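Local coordinates for stress-induced-phosphoprotein 1 (Caenorhabditis elegans, PDB 4GCN) that binds Hsp70 and Hsp90 as a co-chaperone and inhibits the Hsp90 ATPase, here represented by its N-terminal tetratricopeptide-repeat domain, at residues A[89-94]-A[119-124]; A[14-19]-A[45-50]. All coordinates share one frame; numbering follows the deposited sequence. Where two conformers were deposited one is given.

Contact 1 (A[89-94]-A[119-124]); sequences AGNAFQ and VKKVKE
The flat amide of Gln-94 meets the ammonium end of Lys-121 at its oxygen edge. Lys-121 NZ donates a hydrogen bond to Gln-94 OE1 at 2.7 Å. The nitrogen lies in the carbonyl plane, on a lone pair, with a C=O...N angle of 129°. No side chain of 119-124 stacks on either face of this amide. The side-chain amide of Asn-91 approaches the same ammonium group, one helical turn before Gln-94. The two helices stand well apart, with the CA atoms of Asn-91 and Lys-121 separated by 11.1 Å. Lys-121 bridges the gap because CG is anti to its backbone N (chi1 164°) and the rest of the chain is extended. Phe-106 of helix 99-112 touches the side chains of Gln-94 and Lys-121. A leucine in place of Gln-94 would probably cost the ammonium this bond, leaving it at most the Asn-91 amide and freer to swing. Segment 89-94, in the predicted third repeat, is thus tied to helix 116-126, which follows three helix pairs and packs on the last, as the capping helix of TPR domains does. The lysine N-H is accepted by a neutral amide oxygen, so the positive charge is probably not neutralised here.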
loop_
_atom_site.group_PDB
_atom_site.type_symbol
_atom_site.label_atom_id
_atom_site.label_comp_id
_atom_site.label_asym_id
_atom_site.label_seq_id
_atom_site.Cartn_x
_atom_site.Cartn_y
_atom_site.Cartn_z
ATOM N N ALA A 89 1.358 4.798 4.069
ATOM C CA ALA A 89 0.470 5.849 4.425
ATOM C C ALA A 89 1.150 6.983 5.204
ATOM O O ALA A 89 0.806 8.149 4.965
ATOM C CB ALA A 89 -0.722 5.317 5.277
ATOM N N GLY A 90 2.039 6.649 6.143
ATOM C CA GLY A 90 2.737 7.637 6.893
ATOM C C GLY A 90 3.593 8.526 6.012
ATOM O O GLY A 90 3.594 9.746 6.128
ATOM N N ASN A 91 4.343 7.885 5.113
ATOM C CA ASN A 91 5.089 8.613 4.143
ATOM C C ASN A 91 4.265 9.543 3.212
ATOM O O ASN A 91 4.670 10.683 2.922
ATOM C CB ASN A 91 5.924 7.620 3.355
ATOM C CG ASN A 91 7.123 7.135 4.142
ATOM O OD1 ASN A 91 7.165 5.980 4.555
ATOM N ND2 ASN A 91 8.110 7.976 4.305
ATOM N N ALA A 92 3.117 9.059 2.744
ATOM C CA ALA A 92 2.205 9.853 1.944
ATOM C C ALA A 92 1.701 11.083 2.707
ATOM O O ALA A 92 1.540 12.131 2.113
ATOM C CB ALA A 92 1.015 9.024 1.384
ATOM N N PHE A 93 1.435 10.937 4.009
ATOM C CA PHE A 93 1.109 12.043 4.879
ATOM C C PHE A 93 2.243 13.028 5.095
ATOM O O PHE A 93 2.046 14.244 4.977
ATOM C CB PHE A 93 0.510 11.601 6.175
ATOM C CG PHE A 93 -0.985 11.447 6.130
ATOM C CD1 PHE A 93 -1.812 12.551 5.831
ATOM C CD2 PHE A 93 -1.570 10.232 6.379
ATOM C CE1 PHE A 93 -3.174 12.444 5.894
ATOM C CE2 PHE A 93 -2.978 10.099 6.384
ATOM C CZ PHE A 93 -3.759 11.194 6.132
ATOM N N GLN A 94 3.446 12.547 5.259
ATOM C CA GLN A 94 4.583 13.461 5.255
ATOM C C GLN A 94 4.676 14.306 3.980
ATOM O O GLN A 94 5.018 15.490 4.021
ATOM C CB GLN A 94 5.917 12.746 5.382
ATOM C CG GLN A 94 6.281 12.217 6.721
ATOM C CD GLN A 94 7.663 11.615 6.690
ATOM O OE1 GLN A 94 7.790 10.505 6.232
ATOM N NE2 GLN A 94 8.699 12.368 7.170
ATOM N N VAL A 119 11.636 3.009 13.692
ATOM C CA VAL A 119 11.656 3.409 15.105
ATOM C C VAL A 119 12.496 4.657 15.275
ATOM O O VAL A 119 12.142 5.558 16.025
ATOM C CB VAL A 119 12.200 2.275 16.052
ATOM C CG1 VAL A 119 12.376 2.797 17.475
ATOM C CG2 VAL A 119 11.264 1.047 16.047
ATOM N N LYS A 120 13.630 4.689 14.578
ATOM C CA LYS A 120 14.543 5.801 14.694
ATOM C C LYS A 120 13.979 7.049 14.017
ATOM O O LYS A 120 14.010 8.163 14.599
ATOM C CB LYS A 120 15.898 5.431 14.101
ATOM C CG LYS A 120 16.690 4.401 14.921
ATOM C CD LYS A 120 18.137 4.253 14.408
ATOM C CE LYS A 120 18.860 3.039 15.006
ATOM N NZ LYS A 120 20.263 3.031 14.576
ATOM N N LYS A 121 13.409 6.827 12.842
ATOM C CA LYS A 121 12.768 7.885 12.069
ATOM C C LYS A 121 11.650 8.583 12.864
ATOM O O LYS A 121 11.542 9.794 12.858
ATOM C CB LYS A 121 12.216 7.336 10.747
ATOM C CG LYS A 121 11.199 8.279 10.061
ATOM C CD LYS A 121 11.036 8.022 8.572
ATOM C CE LYS A 121 9.893 8.845 8.032
ATOM N NZ LYS A 121 9.836 8.749 6.570
ATOM N N VAL A 122 10.829 7.806 13.551
ATOM C CA VAL A 122 9.725 8.382 14.337
ATOM C C VAL A 122 10.208 9.180 15.555
ATOM O O VAL A 122 9.633 10.226 15.870
ATOM C CB VAL A 122 8.745 7.299 14.764
ATOM C CG1 VAL A 122 7.739 7.861 15.741
ATOM C CG2 VAL A 122 8.062 6.727 13.523
ATOM N N LYS A 123 11.228 8.665 16.241
ATOM C CA LYS A 123 11.827 9.420 17.330
ATOM C C LYS A 123 12.328 10.788 16.800
ATOM O O LYS A 123 12.027 11.810 17.421
ATOM C CB LYS A 123 12.893 8.597 18.041
ATOM C CG LYS A 123 12.323 7.703 19.168
ATOM C CD LYS A 123 13.162 6.438 19.424
ATOM C CE LYS A 123 12.402 5.331 20.169
ATOM N NZ LYS A 123 13.316 4.221 20.581
ATOM N N GLU A 124 13.008 10.806 15.641
ATOM C CA GLU A 124 13.481 12.042 15.034
ATOM C C GLU A 124 12.344 12.967 14.729
ATOM O O GLU A 124 12.456 14.157 14.951
ATOM C CB GLU A 124 14.258 11.801 13.745
ATOM C CG GLU A 124 15.598 11.110 13.947
ATOM C CD GLU A 124 16.400 11.816 15.005
ATOM O OE1 GLU A 124 16.657 13.030 14.842
ATOM O OE2 GLU A 124 16.715 11.179 16.026
#

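Contact 2 (A[14-19]-A[45-50]); sequences LGNAAY and YNNKAA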
loop_
_atom_site.group_PDB
_atom_site.type_symbol
_atom_site.label_atom_id
_atom_site.label_comp_id
_atom_site.label_asym_id
_atom_site.label_seq_id
_atom_site.Cartn_x
_atom_site.Cartn_y
_atom_site.Cartn_z
ATOM N N LEU A 14 0.985 -8.069 -14.995
ATOM C CA LEU A 14 0.894 -7.126 -16.108
ATOM C C LEU A 14 0.969 -5.694 -15.579
ATOM O O LEU A 14 1.601 -4.791 -16.174
ATOM C CB LEU A 14 -0.421 -7.324 -16.912
ATOM C CG LEU A 14 -0.587 -8.694 -17.609
ATOM C CD1 LEU A 14 -1.865 -8.749 -18.444
ATOM C CD2 LEU A 14 0.587 -9.013 -18.514
ATOM N N GLY A 15 0.261 -5.432 -14.507
ATOM C CA GLY A 15 0.406 -4.118 -13.839
ATOM C C GLY A 15 1.855 -3.759 -13.436
ATOM O O GLY A 15 2.296 -2.591 -13.620
ATOM N N ASN A 16 2.596 -4.737 -12.874
ATOM C CA ASN A 16 3.971 -4.536 -12.452
ATOM C C ASN A 16 4.814 -4.211 -13.664
ATOM O O ASN A 16 5.675 -3.393 -13.592
ATOM C CB ASN A 16 4.578 -5.771 -11.774
ATOM C CG ASN A 16 3.985 -6.122 -10.397
ATOM O OD1 ASN A 16 4.305 -7.216 -9.865
ATOM N ND2 ASN A 16 3.125 -5.300 -9.827
ATOM N N ALA A 17 4.572 -4.853 -14.792
ATOM C CA ALA A 17 5.392 -4.584 -15.986
ATOM C C ALA A 17 5.191 -3.137 -16.512
ATOM O O ALA A 17 6.142 -2.502 -16.944
ATOM C CB ALA A 17 5.163 -5.639 -17.104
ATOM N N ALA A 18 3.952 -2.638 -16.474
ATOM C CA ALA A 18 3.676 -1.238 -16.795
ATOM C C ALA A 18 4.332 -0.319 -15.738
ATOM O O ALA A 18 4.903 0.706 -16.056
ATOM C CB ALA A 18 2.179 -0.991 -16.849
ATOM N N TYR A 19 4.187 -0.687 -14.471
ATOM C CA TYR A 19 4.697 0.115 -13.380
ATOM C C TYR A 19 6.177 0.288 -13.491
ATOM O O TYR A 19 6.669 1.395 -13.301
ATOM C CB TYR A 19 4.363 -0.506 -12.041
ATOM C CG TYR A 19 4.930 0.214 -10.822
ATOM C CD1 TYR A 19 4.651 1.553 -10.574
ATOM C CD2 TYR A 19 5.710 -0.465 -9.889
ATOM C CE1 TYR A 19 5.143 2.210 -9.436
ATOM C CE2 TYR A 19 6.175 0.188 -8.740
ATOM C CZ TYR A 19 5.898 1.518 -8.540
ATOM O OH TYR A 19 6.401 2.154 -7.457
ATOM N N TYR A 45 -3.845 -3.784 -3.494
ATOM C CA TYR A 45 -4.091 -2.491 -2.831
ATOM C C TYR A 45 -2.804 -1.776 -2.483
ATOM O O TYR A 45 -2.646 -0.557 -2.816
ATOM C CB TYR A 45 -5.000 -2.663 -1.627
ATOM C CG TYR A 45 -6.306 -3.283 -1.965
ATOM C CD1 TYR A 45 -7.383 -2.514 -2.405
ATOM C CD2 TYR A 45 -6.513 -4.625 -1.817
ATOM C CE1 TYR A 45 -8.618 -3.077 -2.676
ATOM C CE2 TYR A 45 -7.744 -5.184 -2.089
ATOM C CZ TYR A 45 -8.793 -4.399 -2.532
ATOM O OH TYR A 45 -9.998 -4.954 -2.819
ATOM N N ASN A 46 -1.806 -2.543 -2.061
ATOM C CA ASN A 46 -0.514 -1.985 -1.811
ATOM C C ASN A 46 0.129 -1.571 -3.132
ATOM O O ASN A 46 0.776 -0.529 -3.160
ATOM C CB ASN A 46 0.452 -2.923 -1.061
ATOM C CG ASN A 46 0.153 -3.060 0.446
ATOM O OD1 ASN A 46 -0.417 -2.167 1.052
ATOM N ND2 ASN A 46 0.579 -4.202 1.059
ATOM N N ASN A 47 -0.013 -2.373 -4.209
ATOM C CA ASN A 47 0.655 -1.997 -5.472
ATOM C C ASN A 47 -0.004 -0.749 -6.046
ATOM O O ASN A 47 0.663 0.129 -6.507
ATOM C CB ASN A 47 0.597 -3.144 -6.481
ATOM C CG ASN A 47 1.554 -4.283 -6.165
ATOM O OD1 ASN A 47 1.740 -5.141 -6.996
ATOM N ND2 ASN A 47 2.152 -4.295 -5.009
ATOM N N LYS A 48 -1.320 -0.595 -5.930
ATOM C CA LYS A 48 -1.969 0.617 -6.386
ATOM C C LYS A 48 -1.528 1.863 -5.585
ATOM O O LYS A 48 -1.292 2.914 -6.161
ATOM C CB LYS A 48 -3.468 0.536 -6.245
ATOM C CG LYS A 48 -4.121 -0.099 -7.441
ATOM C CD LYS A 48 -5.571 0.236 -7.551
ATOM C CE LYS A 48 -5.938 1.680 -7.840
ATOM N NZ LYS A 48 -6.205 2.096 -9.252
ATOM N N ALA A 49 -1.348 1.692 -4.284
ATOM C CA ALA A 49 -0.810 2.742 -3.404
ATOM C C ALA A 49 0.558 3.213 -3.831
ATOM O O ALA A 49 0.833 4.399 -3.861
ATOM C CB ALA A 49 -0.851 2.273 -1.929
ATOM N N ALA A 50 1.414 2.264 -4.190
ATOM C CA ALA A 50 2.740 2.552 -4.651
ATOM C C ALA A 50 2.721 3.360 -5.942
ATOM O O ALA A 50 3.505 4.300 -6.110
ATOM C CB ALA A 50 3.494 1.263 -4.840
HETATM O O HOH W 1 3.754 -7.504 -6.566
#
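Asn-16 and Asn-47 join their side-chain amides across helices 3-20 and 42-54. Asn-16 ND2 donates to Asn-47 OD1 at 3.2 Å, with an N-H...O angle of 156°. The acceptor lies nearly in the amide plane of Asn-16. The donor, however, sits above the carbonyl plane of Asn-47, 40° out of it. The side chains cross at about a right angle. Asn-16 ND2 also hydrogen-bonds to the hydroxyl of Tyr-31 on helix 24-37, so two oxygens hold this NH2 group and limit its rotation. Tyr-31 packs against Asn-47 as well. This is the tight part of the contact, where three helices converge in the helix-turn-helix stacking of a TPR domain. Both asparagines project from the first helices of their predicted repeats. As in other Hop TPR domains, they are probably part of the two-carboxylate clamp that receives the C-terminal EEVD tail of a chaperone. Lys-84 and Arg-88, beside Asn-46, probably contribute to it. On the solvent side, a water bridges the pair. It donates to Asn-47 OD1 at 3.1 Å and only weakly to Asn-16 OD1, at 3.4 Å. One turn further along, the approaches are longer and of van der Waals kind. With CG opposite its backbone N (chi1 176°), the Tyr-19 ring reaches over to helix 42-54. Tyr-19 OH comes within 3.8 Å of Ala-50 O and 4.0 Å of Ala-50 CB. The ring finds further neighbours in Val-51 and Glu-54.

From the N terminus, the chain runs through helix 3-20, turns back in helix 24-37 and enters helix 42-54. There contact 2 closes a loop of 25 residues, tying the predicted first repeat to the second. Helix 58-74 follows and leads into helix 79-95. Contact 1 then closes a second loop, of 24 residues, around helix 99-112, and ties the predicted third repeat to the C-terminal helix 116-126. The loops are in series and neither nest nor cross. The centres of contacts 1 and 2 are about 23 Å apart on opposite sides of the chain's centre, and their nearest atoms, about 7 Å apart, do not touch. Asn-46, Ala-49 and Arg-88 link helices 42-54 and 79-95 between them.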